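Local coordinates for protein 373aa long hypothetical citrate synthase (Sulfolobus tokodaii, PDB 1VGP) that belongs to the citrate synthase family and folds into a largely helical chain that assembles with a second copy of itself, at residues 73-78 / 103-108; 89-94 / 133-138; 96-101 / 125-130; 118-123 / 197-202. All blocks are in the same frame, centred on the assembly; numbering follows the deposited sequence.

Contact 1: residues 73-78 / 103-108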
loop_
_atom_site.group_PDB
_atom_site.type_symbol
_atom_site.label_atom_id
_atom_site.label_comp_id
_atom_site.label_asym_id
_atom_site.label_seq_id
_atom_site.Cartn_x
_atom_site.Cartn_y
_atom_site.Cartn_z
ATOM N N TYR A 73 4.036 -22.106 8.446
ATOM C CA TYR A 73 5.329 -21.841 9.046
ATOM C C TYR A 73 5.953 -20.591 8.433
ATOM O O TYR A 73 5.928 -20.407 7.214
ATOM C CB TYR A 73 6.240 -23.055 8.846
ATOM C CG TYR A 73 5.572 -24.366 9.215
ATOM C CD1 TYR A 73 5.463 -24.767 10.552
ATOM C CD2 TYR A 73 5.018 -25.193 8.232
ATOM C CE1 TYR A 73 4.818 -25.962 10.904
ATOM C CE2 TYR A 73 4.370 -26.393 8.574
ATOM C CZ TYR A 73 4.274 -26.768 9.911
ATOM O OH TYR A 73 3.640 -27.944 10.253
ATOM N N LEU A 74 6.501 -19.729 9.286
ATOM C CA LEU A 74 7.245 -18.553 8.849
ATOM C C LEU A 74 8.723 -18.886 8.642
ATOM O O LEU A 74 9.301 -19.671 9.401
ATOM C CB LEU A 74 7.130 -17.454 9.902
ATOM C CG LEU A 74 5.748 -17.202 10.498
ATOM C CD1 LEU A 74 5.881 -16.331 11.752
ATOM C CD2 LEU A 74 4.861 -16.528 9.467
ATOM N N PRO A 75 9.359 -18.295 7.613
ATOM C CA PRO A 75 10.805 -18.507 7.449
ATOM C C PRO A 75 11.609 -17.868 8.574
ATOM O O PRO A 75 11.120 -16.980 9.277
ATOM C CB PRO A 75 11.112 -17.873 6.094
ATOM C CG PRO A 75 10.032 -16.889 5.887
ATOM C CD PRO A 75 8.801 -17.483 6.516
ATOM N N ASP A 76 12.843 -18.324 8.745
ATOM C CA ASP A 76 13.637 -17.942 9.910
ATOM C C ASP A 76 13.901 -16.442 9.968
ATOM O O ASP A 76 13.948 -15.852 11.055
ATOM C CB ASP A 76 14.968 -18.688 9.911
ATOM C CG ASP A 76 14.803 -20.157 9.619
ATOM O OD1 ASP A 76 14.584 -20.492 8.433
ATOM O OD2 ASP A 76 14.882 -20.968 10.569
ATOM N N PHE A 77 14.086 -15.836 8.800
ATOM C CA PHE A 77 14.403 -14.426 8.741
ATOM C C PHE A 77 13.297 -13.615 9.404
ATOM O O PHE A 77 13.569 -12.779 10.264
ATOM C CB PHE A 77 14.598 -13.973 7.287
ATOM C CG PHE A 77 15.261 -12.628 7.152
ATOM C CD1 PHE A 77 16.412 -12.330 7.878
ATOM C CD2 PHE A 77 14.731 -11.659 6.312
ATOM C CE1 PHE A 77 17.026 -11.078 7.768
ATOM C CE2 PHE A 77 15.335 -10.407 6.194
ATOM C CZ PHE A 77 16.487 -10.114 6.925
ATOM N N ILE A 78 12.046 -13.871 9.029
ATOM C CA ILE A 78 10.952 -13.087 9.592
ATOM C C ILE A 78 10.697 -13.436 11.068
ATOM O O ILE A 78 10.348 -12.564 11.873
ATOM C CB ILE A 78 9.619 -13.217 8.739
ATOM C CG1 ILE A 78 8.781 -14.384 9.240
ATOM C CG2 ILE A 78 9.931 -13.393 7.249
ATOM C CD1 ILE A 78 7.553 -13.939 10.016
ATOM N N GLY A 103 7.308 -11.483 1.179
ATOM C CA GLY A 103 7.476 -11.274 -0.248
ATOM C C GLY A 103 8.904 -11.493 -0.713
ATOM O O GLY A 103 9.154 -12.178 -1.704
ATOM N N ILE A 104 9.850 -10.911 0.013
ATOM C CA ILE A 104 11.263 -11.105 -0.278
ATOM C C ILE A 104 11.677 -12.575 -0.231
ATOM O O ILE A 104 12.395 -13.052 -1.112
ATOM C CB ILE A 104 12.140 -10.309 0.697
ATOM C CG1 ILE A 104 11.908 -8.808 0.478
ATOM C CG2 ILE A 104 13.599 -10.672 0.484
ATOM C CD1 ILE A 104 12.672 -7.905 1.418
ATOM N N GLU A 105 11.219 -13.294 0.787
ATOM C CA GLU A 105 11.625 -14.686 0.960
ATOM C C GLU A 105 10.968 -15.627 -0.041
ATOM O O GLU A 105 11.388 -16.774 -0.181
ATOM C CB GLU A 105 11.327 -15.147 2.386
ATOM C CG GLU A 105 12.232 -14.508 3.427
ATOM C CD GLU A 105 13.707 -14.677 3.096
ATOM O OE1 GLU A 105 14.497 -13.746 3.364
ATOM O OE2 GLU A 105 14.079 -15.746 2.562
ATOM N N ASP A 106 9.943 -15.144 -0.737
ATOM C CA ASP A 106 9.264 -15.931 -1.767
ATOM C C ASP A 106 9.927 -15.757 -3.137
ATOM O O ASP A 106 10.066 -14.640 -3.640
ATOM C CB ASP A 106 7.789 -15.522 -1.833
ATOM C CG ASP A 106 6.980 -16.371 -2.802
ATOM O OD1 ASP A 106 5.794 -16.638 -2.523
ATOM O OD2 ASP A 106 7.521 -16.763 -3.853
ATOM N N SER A 107 10.327 -16.872 -3.739
ATOM C CA SER A 107 11.033 -16.848 -5.016
ATOM C C SER A 107 10.317 -17.656 -6.101
ATOM O O SER A 107 10.780 -17.713 -7.240
ATOM C CB SER A 107 12.458 -17.389 -4.839
ATOM O OG SER A 107 12.448 -18.747 -4.425
ATOM N N LYS A 108 9.197 -18.282 -5.746
ATOM C CA LYS A 108 8.366 -18.971 -6.727
ATOM C C LYS A 108 7.556 -17.944 -7.501
ATOM O O LYS A 108 6.689 -17.279 -6.930
ATOM C CB LYS A 108 7.423 -19.956 -6.035
ATOM C CG LYS A 108 8.042 -20.737 -4.891
ATOM C CD LYS A 108 7.048 -21.735 -4.306
ATOM C CE LYS A 108 7.177 -21.835 -2.784
ATOM N NZ LYS A 108 6.152 -22.726 -2.152
#
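With chi1 at -165°, F77 sets its CG anti to the backbone N and directs the ring toward E105, while E105 folds its chain at chi2 (-53°) so that the carboxylate swings back to meet that ring. The polar end comes up to a ring carbon: E105 OE1 lies 3.6 Å from F77 CD2 and 3.9 Å from F77 CB. The approach is oblique, with the ring and carboxylate planes 63° apart, and the pair is a contact at van der Waals distance, not a stack. A second touch uses the apolar part of the glutamate, where E105 CG and E105 CB both lie 4.1 Å from P75 CG. The bend of E105 thus gives its methylenes to the proline and its carboxylate oxygen to the phenylalanine. The closest CA pair, P75 CA and E105 CA, is 7.6 Å apart, and the two segments together bury 143 Å². P75 also leans on L102, and F77 on L101, along helix 91-105. From the second subunit, F81 packs on F77, and R86 forms a long, weak ion pair with E105 OE2. P75 is the N-cap residue of helix 76-84, so the contact sets the start of that helix against the C-terminal end of helix 91-105, a surface helix-to-helix junction beside the subunit interface of this largely helical citrate synthase fold.

Contact 2: residues 89-94 / 133-138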
loop_
_atom_site.group_PDB
_atom_site.type_symbol
_atom_site.label_atom_id
_atom_site.label_comp_id
_atom_site.label_asym_id
_atom_site.label_seq_id
_atom_site.Cartn_x
_atom_site.Cartn_y
_atom_site.Cartn_z
ATOM N N ALA A 89 6.116 -2.065 19.394
ATOM C CA ALA A 89 5.635 -1.810 18.043
ATOM C C ALA A 89 4.138 -2.089 17.937
ATOM O O ALA A 89 3.614 -2.962 18.629
ATOM C CB ALA A 89 6.394 -2.683 17.055
ATOM N N GLN A 90 3.458 -1.345 17.072
ATOM C CA GLN A 90 2.065 -1.632 16.744
ATOM C C GLN A 90 1.949 -2.959 16.007
ATOM O O GLN A 90 2.591 -3.162 14.978
ATOM C CB GLN A 90 1.494 -0.516 15.870
ATOM C CG GLN A 90 1.363 0.823 16.579
ATOM C CD GLN A 90 0.896 1.932 15.650
ATOM O OE1 GLN A 90 -0.008 1.737 14.838
ATOM N NE2 GLN A 90 1.512 3.106 15.768
ATOM N N PRO A 91 1.128 -3.890 16.528
ATOM C CA PRO A 91 0.961 -5.185 15.847
ATOM C C PRO A 91 0.660 -5.071 14.341
ATOM O O PRO A 91 1.095 -5.912 13.560
ATOM C CB PRO A 91 -0.171 -5.854 16.634
ATOM C CG PRO A 91 -0.054 -5.261 18.008
ATOM C CD PRO A 91 0.397 -3.841 17.815
ATOM N N MET A 92 -0.072 -4.032 13.936
ATOM C CA MET A 92 -0.332 -3.803 12.511
ATOM C C MET A 92 0.952 -3.554 11.741
ATOM O O MET A 92 1.146 -4.099 10.656
ATOM C CB MET A 92 -1.266 -2.609 12.303
ATOM C CG MET A 92 -2.726 -2.903 12.591
ATOM S SD MET A 92 -3.380 -4.390 11.795
ATOM C CE MET A 92 -4.127 -3.670 10.309
ATOM N N ASP A 93 1.827 -2.728 12.302
ATOM C CA ASP A 93 3.109 -2.451 11.661
ATOM C C ASP A 93 3.976 -3.708 11.632
ATOM O O ASP A 93 4.749 -3.925 10.690
ATOM C CB ASP A 93 3.841 -1.330 12.395
ATOM C CG ASP A 93 3.070 -0.023 12.388
ATOM O OD1 ASP A 93 2.166 0.148 11.542
ATOM O OD2 ASP A 93 3.374 0.837 13.242
ATOM N N ILE A 94 3.844 -4.545 12.651
ATOM C CA ILE A 94 4.536 -5.822 12.626
ATOM C C ILE A 94 4.018 -6.621 11.439
ATOM O O ILE A 94 4.796 -7.143 10.635
ATOM C CB ILE A 94 4.303 -6.629 13.935
ATOM C CG1 ILE A 94 4.995 -5.929 15.102
ATOM C CG2 ILE A 94 4.856 -8.040 13.789
ATOM C CD1 ILE A 94 6.472 -5.650 14.850
ATOM N N ARG A 133 3.133 -13.527 21.889
ATOM C CA ARG A 133 3.923 -14.260 22.873
ATOM C C ARG A 133 5.244 -13.554 23.129
ATOM O O ARG A 133 5.573 -13.207 24.262
ATOM C CB ARG A 133 4.204 -15.676 22.372
ATOM C CG ARG A 133 2.981 -16.421 21.864
ATOM C CD ARG A 133 2.351 -17.250 22.965
ATOM N NE ARG A 133 3.341 -18.064 23.655
ATOM C CZ ARG A 133 3.057 -18.912 24.637
ATOM N NH1 ARG A 133 1.796 -19.126 24.991
ATOM N NH2 ARG A 133 4.038 -19.541 25.271
ATOM N N LEU A 134 6.003 -13.351 22.059
ATOM C CA LEU A 134 7.279 -12.645 22.137
ATOM C C LEU A 134 7.139 -11.322 22.882
ATOM O O LEU A 134 7.994 -10.948 23.675
ATOM C CB LEU A 134 7.806 -12.387 20.726
ATOM C CG LEU A 134 8.825 -13.369 20.151
ATOM C CD1 LEU A 134 8.705 -14.724 20.823
ATOM C CD2 LEU A 134 8.600 -13.486 18.649
ATOM N N ARG A 135 6.053 -10.614 22.617
ATOM C CA ARG A 135 5.833 -9.324 23.237
ATOM C C ARG A 135 5.652 -9.514 24.739
ATOM O O ARG A 135 6.150 -8.723 25.536
ATOM C CB ARG A 135 4.593 -8.662 22.629
ATOM C CG ARG A 135 4.197 -7.362 23.271
ATOM C CD ARG A 135 2.716 -7.134 23.093
ATOM N NE ARG A 135 2.470 -5.935 22.304
ATOM C CZ ARG A 135 1.358 -5.210 22.365
ATOM N NH1 ARG A 135 1.292 -4.055 21.713
ATOM N NH2 ARG A 135 0.312 -5.637 23.069
ATOM N N LYS A 136 4.942 -10.573 25.118
ATOM C CA LYS A 136 4.699 -10.873 26.526
ATOM C C LYS A 136 5.861 -11.641 27.148
ATOM O O LYS A 136 5.743 -12.149 28.258
ATOM C CB LYS A 136 3.411 -11.686 26.690
ATOM C CG LYS A 136 2.175 -10.849 26.974
ATOM C CD LYS A 136 1.006 -11.706 27.452
ATOM C CE LYS A 136 0.218 -12.293 26.292
ATOM N NZ LYS A 136 -0.786 -13.296 26.749
ATOM N N GLY A 137 6.979 -11.730 26.435
ATOM C CA GLY A 137 8.166 -12.349 26.998
ATOM C C GLY A 137 8.135 -13.868 27.002
ATOM O O GLY A 137 9.009 -14.514 27.578
ATOM N N LEU A 138 7.124 -14.447 26.365
ATOM C CA LEU A 138 7.039 -15.896 26.218
ATOM C C LEU A 138 7.782 -16.298 24.954
ATOM O O LEU A 138 8.462 -15.470 24.345
ATOM C CB LEU A 138 5.575 -16.325 26.125
ATOM C CG LEU A 138 4.654 -15.633 27.129
ATOM C CD1 LEU A 138 3.221 -16.096 26.926
ATOM C CD2 LEU A 138 5.125 -15.939 28.536
#
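R135 and P91 join two helix ends of the citrate synthase fold: helix 113-135 closes in a Schellman motif, and helix 91-105 starts just after its N-cap, Q90. The looser side of the contact is the turn at K136, G137 and L138, all solvent-exposed, where G137, at a positive phi of 78°, lets L138 N bond R133 O at 2.9 Å. The packed side is the arginine head. CG points away from the backbone N (chi1 175°), carrying the arginine out across the gap between the helices. A89 and P91 are buried, and I104 of the second subunit packs on A89. At the guanidinium edge, R135 NH1 stands 4.0 Å from A89 O, too long to count as a bond. The stronger tie of NH1 is the salt bridge to D325, which probably helps to hold the head in place, while F326 touches the same side chain. The proline and arginine side chains run about at right angles, with P91 CG over one face of the guanidinium and R135 NH1 4.0 Å from P91 CD.

Contact 3: residues 96-101 / 125-130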
loop_
_atom_site.group_PDB
_atom_site.type_symbol
_atom_site.label_atom_id
_atom_site.label_comp_id
_atom_site.label_asym_id
_atom_site.label_seq_id
_atom_site.Cartn_x
_atom_site.Cartn_y
_atom_site.Cartn_z
ATOM N N ARG A 96 2.424 -5.666 8.742
ATOM C CA ARG A 96 2.793 -5.023 7.487
ATOM C C ARG A 96 4.206 -5.415 7.067
ATOM O O ARG A 96 4.443 -5.849 5.935
ATOM C CB ARG A 96 2.717 -3.505 7.645
ATOM C CG ARG A 96 2.918 -2.720 6.363
ATOM C CD ARG A 96 2.983 -1.239 6.676
ATOM N NE ARG A 96 4.092 -0.950 7.569
ATOM C CZ ARG A 96 4.153 0.102 8.378
ATOM N NH1 ARG A 96 3.135 0.943 8.458
ATOM N NH2 ARG A 96 5.244 0.320 9.103
ATOM N N THR A 97 5.143 -5.255 7.990
ATOM C CA THR A 97 6.535 -5.541 7.712
ATOM C C THR A 97 6.746 -7.033 7.419
ATOM O O THR A 97 7.451 -7.411 6.465
ATOM C CB THR A 97 7.409 -5.104 8.907
ATOM O OG1 THR A 97 7.051 -3.772 9.290
ATOM C CG2 THR A 97 8.882 -5.122 8.540
ATOM N N ALA A 98 6.129 -7.887 8.230
ATOM C CA ALA A 98 6.312 -9.324 8.084
ATOM C C ALA A 98 5.820 -9.788 6.715
ATOM O O ALA A 98 6.474 -10.589 6.044
ATOM C CB ALA A 98 5.579 -10.045 9.189
ATOM N N VAL A 99 4.660 -9.292 6.297
ATOM C CA VAL A 99 4.130 -9.648 4.983
ATOM C C VAL A 99 5.087 -9.167 3.889
ATOM O O VAL A 99 5.313 -9.851 2.894
ATOM C CB VAL A 99 2.729 -9.019 4.763
ATOM C CG1 VAL A 99 2.221 -9.331 3.352
ATOM C CG2 VAL A 99 1.759 -9.541 5.815
ATOM N N SER A 100 5.648 -7.981 4.087
ATOM C CA SER A 100 6.621 -7.430 3.154
ATOM C C SER A 100 7.840 -8.347 3.068
ATOM O O SER A 100 8.334 -8.636 1.978
ATOM C CB SER A 100 7.054 -6.039 3.612
ATOM O OG SER A 100 7.916 -5.442 2.665
ATOM N N LEU A 101 8.320 -8.798 4.226
ATOM C CA LEU A 101 9.456 -9.713 4.283
ATOM C C LEU A 101 9.103 -11.038 3.622
ATOM O O LEU A 101 9.909 -11.618 2.890
ATOM C CB LEU A 101 9.874 -9.949 5.738
ATOM C CG LEU A 101 10.489 -8.748 6.455
ATOM C CD1 LEU A 101 10.312 -8.881 7.957
ATOM C CD2 LEU A 101 11.957 -8.648 6.095
ATOM N N PRO A 125 -2.102 -15.666 11.009
ATOM C CA PRO A 125 -2.265 -16.031 12.422
ATOM C C PRO A 125 -0.940 -16.371 13.123
ATOM O O PRO A 125 -0.748 -16.032 14.294
ATOM C CB PRO A 125 -3.251 -17.206 12.379
ATOM C CG PRO A 125 -3.197 -17.710 10.966
ATOM C CD PRO A 125 -2.925 -16.510 10.122
ATOM N N THR A 126 -0.027 -17.012 12.391
ATOM C CA THR A 126 1.302 -17.343 12.907
ATOM C C THR A 126 2.103 -16.091 13.235
ATOM O O THR A 126 2.766 -16.028 14.271
ATOM C CB THR A 126 2.119 -18.182 11.894
ATOM O OG1 THR A 126 1.277 -19.147 11.258
ATOM C CG2 THR A 126 3.233 -18.912 12.592
ATOM N N ILE A 127 2.054 -15.098 12.348
ATOM C CA ILE A 127 2.692 -13.807 12.623
ATOM C C ILE A 127 2.073 -13.187 13.874
ATOM O O ILE A 127 2.779 -12.750 14.780
ATOM C CB ILE A 127 2.502 -12.813 11.454
ATOM C CG1 ILE A 127 3.170 -13.356 10.185
ATOM C CG2 ILE A 127 3.076 -11.455 11.824
ATOM C CD1 ILE A 127 2.916 -12.510 8.950
ATOM N N VAL A 128 0.746 -13.158 13.917
ATOM C CA VAL A 128 0.056 -12.469 14.989
ATOM C C VAL A 128 0.322 -13.151 16.335
ATOM O O VAL A 128 0.765 -12.507 17.289
ATOM C CB VAL A 128 -1.466 -12.398 14.705
ATOM C CG1 VAL A 128 -2.194 -11.686 15.839
ATOM C CG2 VAL A 128 -1.705 -11.658 13.398
ATOM N N ALA A 129 0.071 -14.454 16.413
ATOM C CA ALA A 129 0.246 -15.168 17.677
ATOM C C ALA A 129 1.700 -15.108 18.166
ATOM O O ALA A 129 1.956 -14.885 19.354
ATOM C CB ALA A 129 -0.200 -16.627 17.527
ATOM N N ASN A 130 2.646 -15.297 17.244
ATOM C CA ASN A 130 4.067 -15.301 17.582
ATOM C C ASN A 130 4.493 -13.973 18.182
ATOM O O ASN A 130 5.270 -13.928 19.134
ATOM C CB ASN A 130 4.909 -15.583 16.339
ATOM C CG ASN A 130 5.045 -17.068 16.051
ATOM O OD1 ASN A 130 5.805 -17.475 15.167
ATOM N ND2 ASN A 130 4.306 -17.890 16.800
#
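I127 on helix 113-135 meets A98 on helix 91-105 in the buried core of this helical citrate synthase fold, where two helices pack through small and branched aliphatic residues. Starting at the branch point, I127 CB stands 4.7 Å from A98 CB and only directs its two arms. The methyl I127 CG2, set opposite the backbone N, touches A98 CB at 3.9 Å. On the other arm, I127 CG1 passes 4.2 Å from A98 CB, while L74 packs on it from another side. An extended chi2 (174°) then carries the tip forward, and I127 CD1 comes to 3.6 Å from A98 CB. The alanine methyl therefore receives both arms of the isoleucine, consistent with the fairly close backbones: A98 CA and I127 CA are 7.3 Å apart. Only three side chains meet, the buried area is 99 Å², and the pairing is wholly apolar. V99, which I127 CD1 also approaches, packs on V204 and I207 of helix 199-210 as well. Another face of helix 91-105 serves the dimer, since the T97 hydroxyl is hydrogen-bonded to that of S100 of the second subunit. Helix 113-135 is kinked just before I127, where the N atoms of P125 and T126 make no bond to the preceding turn. A last, looser touch widens the patch along helix 91-105: I127 CD1 and V99 CG2 lie 4.5 Å apart.

Contact 4: residues 118-123 / 197-202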
loop_
_atom_site.group_PDB
_atom_site.type_symbol
_atom_site.label_atom_id
_atom_site.label_comp_id
_atom_site.label_asym_id
_atom_site.label_seq_id
_atom_site.Cartn_x
_atom_site.Cartn_y
_atom_site.Cartn_z
ATOM N N ILE A 118 -3.343 -18.602 -0.615
ATOM C CA ILE A 118 -3.533 -19.549 0.478
ATOM C C ILE A 118 -2.425 -19.407 1.509
ATOM O O ILE A 118 -2.680 -19.220 2.703
ATOM C CB ILE A 118 -3.489 -21.008 0.008
ATOM C CG1 ILE A 118 -4.383 -21.213 -1.219
ATOM C CG2 ILE A 118 -3.886 -21.918 1.152
ATOM C CD1 ILE A 118 -5.821 -20.902 -0.992
ATOM N N LYS A 119 -1.183 -19.503 1.041
ATOM C CA LYS A 119 -0.032 -19.532 1.935
ATOM C C LYS A 119 0.068 -18.244 2.759
ATOM O O LYS A 119 0.298 -18.286 3.969
ATOM C CB LYS A 119 1.255 -19.771 1.127
ATOM C CG LYS A 119 1.602 -18.674 0.117
ATOM C CD LYS A 119 3.047 -18.170 0.275
ATOM C CE LYS A 119 3.237 -17.362 1.573
ATOM N NZ LYS A 119 4.662 -16.943 1.815
ATOM N N LEU A 120 -0.119 -17.103 2.108
ATOM C CA LEU A 120 -0.167 -15.832 2.819
ATOM C C LEU A 120 -1.213 -15.861 3.929
ATOM O O LEU A 120 -0.923 -15.508 5.076
ATOM C CB LEU A 120 -0.501 -14.695 1.849
ATOM C CG LEU A 120 0.471 -13.520 1.815
ATOM C CD1 LEU A 120 -0.186 -12.363 1.074
ATOM C CD2 LEU A 120 0.874 -13.108 3.228
ATOM N N ILE A 121 -2.426 -16.282 3.569
ATOM C CA ILE A 121 -3.568 -16.284 4.479
ATOM C C ILE A 121 -3.257 -17.133 5.715
ATOM O O ILE A 121 -3.594 -16.773 6.843
ATOM C CB ILE A 121 -4.825 -16.854 3.759
ATOM C CG1 ILE A 121 -5.270 -15.885 2.668
ATOM C CG2 ILE A 121 -5.948 -17.091 4.751
ATOM C CD1 ILE A 121 -6.300 -16.440 1.733
ATOM N N SER A 122 -2.599 -18.257 5.479
ATOM C CA SER A 122 -2.309 -19.211 6.527
ATOM C C SER A 122 -1.244 -18.727 7.513
ATOM O O SER A 122 -1.191 -19.194 8.656
ATOM C CB SER A 122 -1.869 -20.529 5.912
ATOM O OG SER A 122 -0.540 -20.814 6.291
ATOM N N LYS A 123 -0.402 -17.794 7.081
ATOM C CA LYS A 123 0.683 -17.311 7.929
ATOM C C LYS A 123 0.304 -16.127 8.810
ATOM O O LYS A 123 0.995 -15.843 9.790
ATOM C CB LYS A 123 1.892 -16.923 7.076
ATOM C CG LYS A 123 2.682 -18.111 6.541
ATOM C CD LYS A 123 3.546 -17.701 5.372
ATOM C CE LYS A 123 4.441 -18.838 4.935
ATOM N NZ LYS A 123 3.783 -19.668 3.902
ATOM N N SER A 197 1.650 -5.633 -9.673
ATOM C CA SER A 197 2.613 -5.842 -8.600
ATOM C C SER A 197 2.299 -7.162 -7.903
ATOM O O SER A 197 1.216 -7.732 -8.082
ATOM C CB SER A 197 2.540 -4.695 -7.598
ATOM O OG SER A 197 3.676 -4.685 -6.764
ATOM N N ASP A 198 3.244 -7.659 -7.116
ATOM C CA ASP A 198 3.089 -8.972 -6.494
ATOM C C ASP A 198 2.045 -8.960 -5.388
ATOM O O ASP A 198 1.749 -7.919 -4.792
ATOM C CB ASP A 198 4.410 -9.422 -5.901
ATOM C CG ASP A 198 4.843 -8.544 -4.751
ATOM O OD1 ASP A 198 5.307 -7.406 -5.015
ATOM O OD2 ASP A 198 4.707 -8.988 -3.590
ATOM N N LEU A 199 1.519 -10.139 -5.090
ATOM C CA LEU A 199 0.485 -10.285 -4.079
ATOM C C LEU A 199 0.890 -9.671 -2.749
ATOM O O LEU A 199 0.080 -9.019 -2.099
ATOM C CB LEU A 199 0.146 -11.761 -3.879
ATOM C CG LEU A 199 -1.132 -12.013 -3.079
ATOM C CD1 LEU A 199 -2.291 -11.281 -3.724
ATOM C CD2 LEU A 199 -1.410 -13.510 -3.018
ATOM N N TYR A 200 2.136 -9.878 -2.345
ATOM C CA TYR A 200 2.585 -9.388 -1.045
ATOM C C TYR A 200 2.467 -7.875 -1.006
ATOM O O TYR A 200 2.035 -7.298 -0.001
ATOM C CB TYR A 200 4.034 -9.811 -0.781
ATOM C CG TYR A 200 4.206 -11.307 -0.774
ATOM C CD1 TYR A 200 4.455 -12.008 -1.959
ATOM C CD2 TYR A 200 4.038 -12.037 0.405
ATOM C CE1 TYR A 200 4.524 -13.404 -1.970
ATOM C CE2 TYR A 200 4.103 -13.436 0.404
ATOM C CZ TYR A 200 4.344 -14.110 -0.785
ATOM O OH TYR A 200 4.382 -15.485 -0.786
ATOM N N SER A 201 2.846 -7.234 -2.107
ATOM C CA SER A 201 2.733 -5.795 -2.211
ATOM C C SER A 201 1.286 -5.366 -1.950
ATOM O O SER A 201 1.021 -4.473 -1.144
ATOM C CB SER A 201 3.183 -5.344 -3.603
ATOM O OG SER A 201 4.581 -5.495 -3.776
ATOM N N SER A 202 0.353 -6.015 -2.637
ATOM C CA SER A 202 -1.048 -5.644 -2.570
ATOM C C SER A 202 -1.569 -5.742 -1.147
ATOM O O SER A 202 -2.278 -4.852 -0.663
ATOM C CB SER A 202 -1.872 -6.560 -3.465
ATOM O OG SER A 202 -1.460 -6.452 -4.819
#
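L120 rests its branch carbon against Y200, CG 3.9 Å from Y200 CE2 and 4.1 Å from Y200 CD2, oblique to the ring plane. The pair joins the N-terminal half of helix 113-135 to the first turn of helix 199-210, which is opened by the N-cap residue D198, within the helical citrate synthase fold. The branch L120 CD1 also reaches L199, lying 4.3 Å from L199 CG, so one leucine spans two consecutive residues of the partner helix. The polar touch comes from K119. Its CG lies between the backbone N and the carbonyl carbon (chi1 63°), and bends at chi2 and chi3 bring the ammonium round to the tyrosine. K119 NZ donates a 3.0 Å hydrogen bond to Y200 OH, arriving at the ring edge, near its plane, with the two side chains crossing at about a right angle. The phenol oxygen is also hydrogen-bonded to D106, its stronger polar partner, so two bonds grip it and fix where the tip of the side chain sits, while L102 packs against the same side chain. Altogether the two segments bury 193 Å². At the helix start D198 faces the dimer partner too, with a salt bridge to K211 of the second subunit. Its other oxygen caps the turn: S201 N bonds D198 OD2 at 3.0 Å, N-H...O angle 147°, meeting it from above the carboxylate plane.

Contact 1 lies at the surface, whereas contacts 2, 3 and 4 are buried. Contacts 2 and 3 hold the same pair of helices, 91-105 and 113-135, contact 3 by pure aliphatic packing mid-helix and contact 2, about 10 Å away between centres, through an arginine head at the ends. Contact 4 uses helix 113-135 again and adds a lysine-tyrosine hydrogen bond, the one such bond across any of these four pairs of segments. Contact 1 has only loose touches between its own segments, yet it abuts both contact 3 and contact 4, each about 11 Å away between centres. All four reach the second subunit.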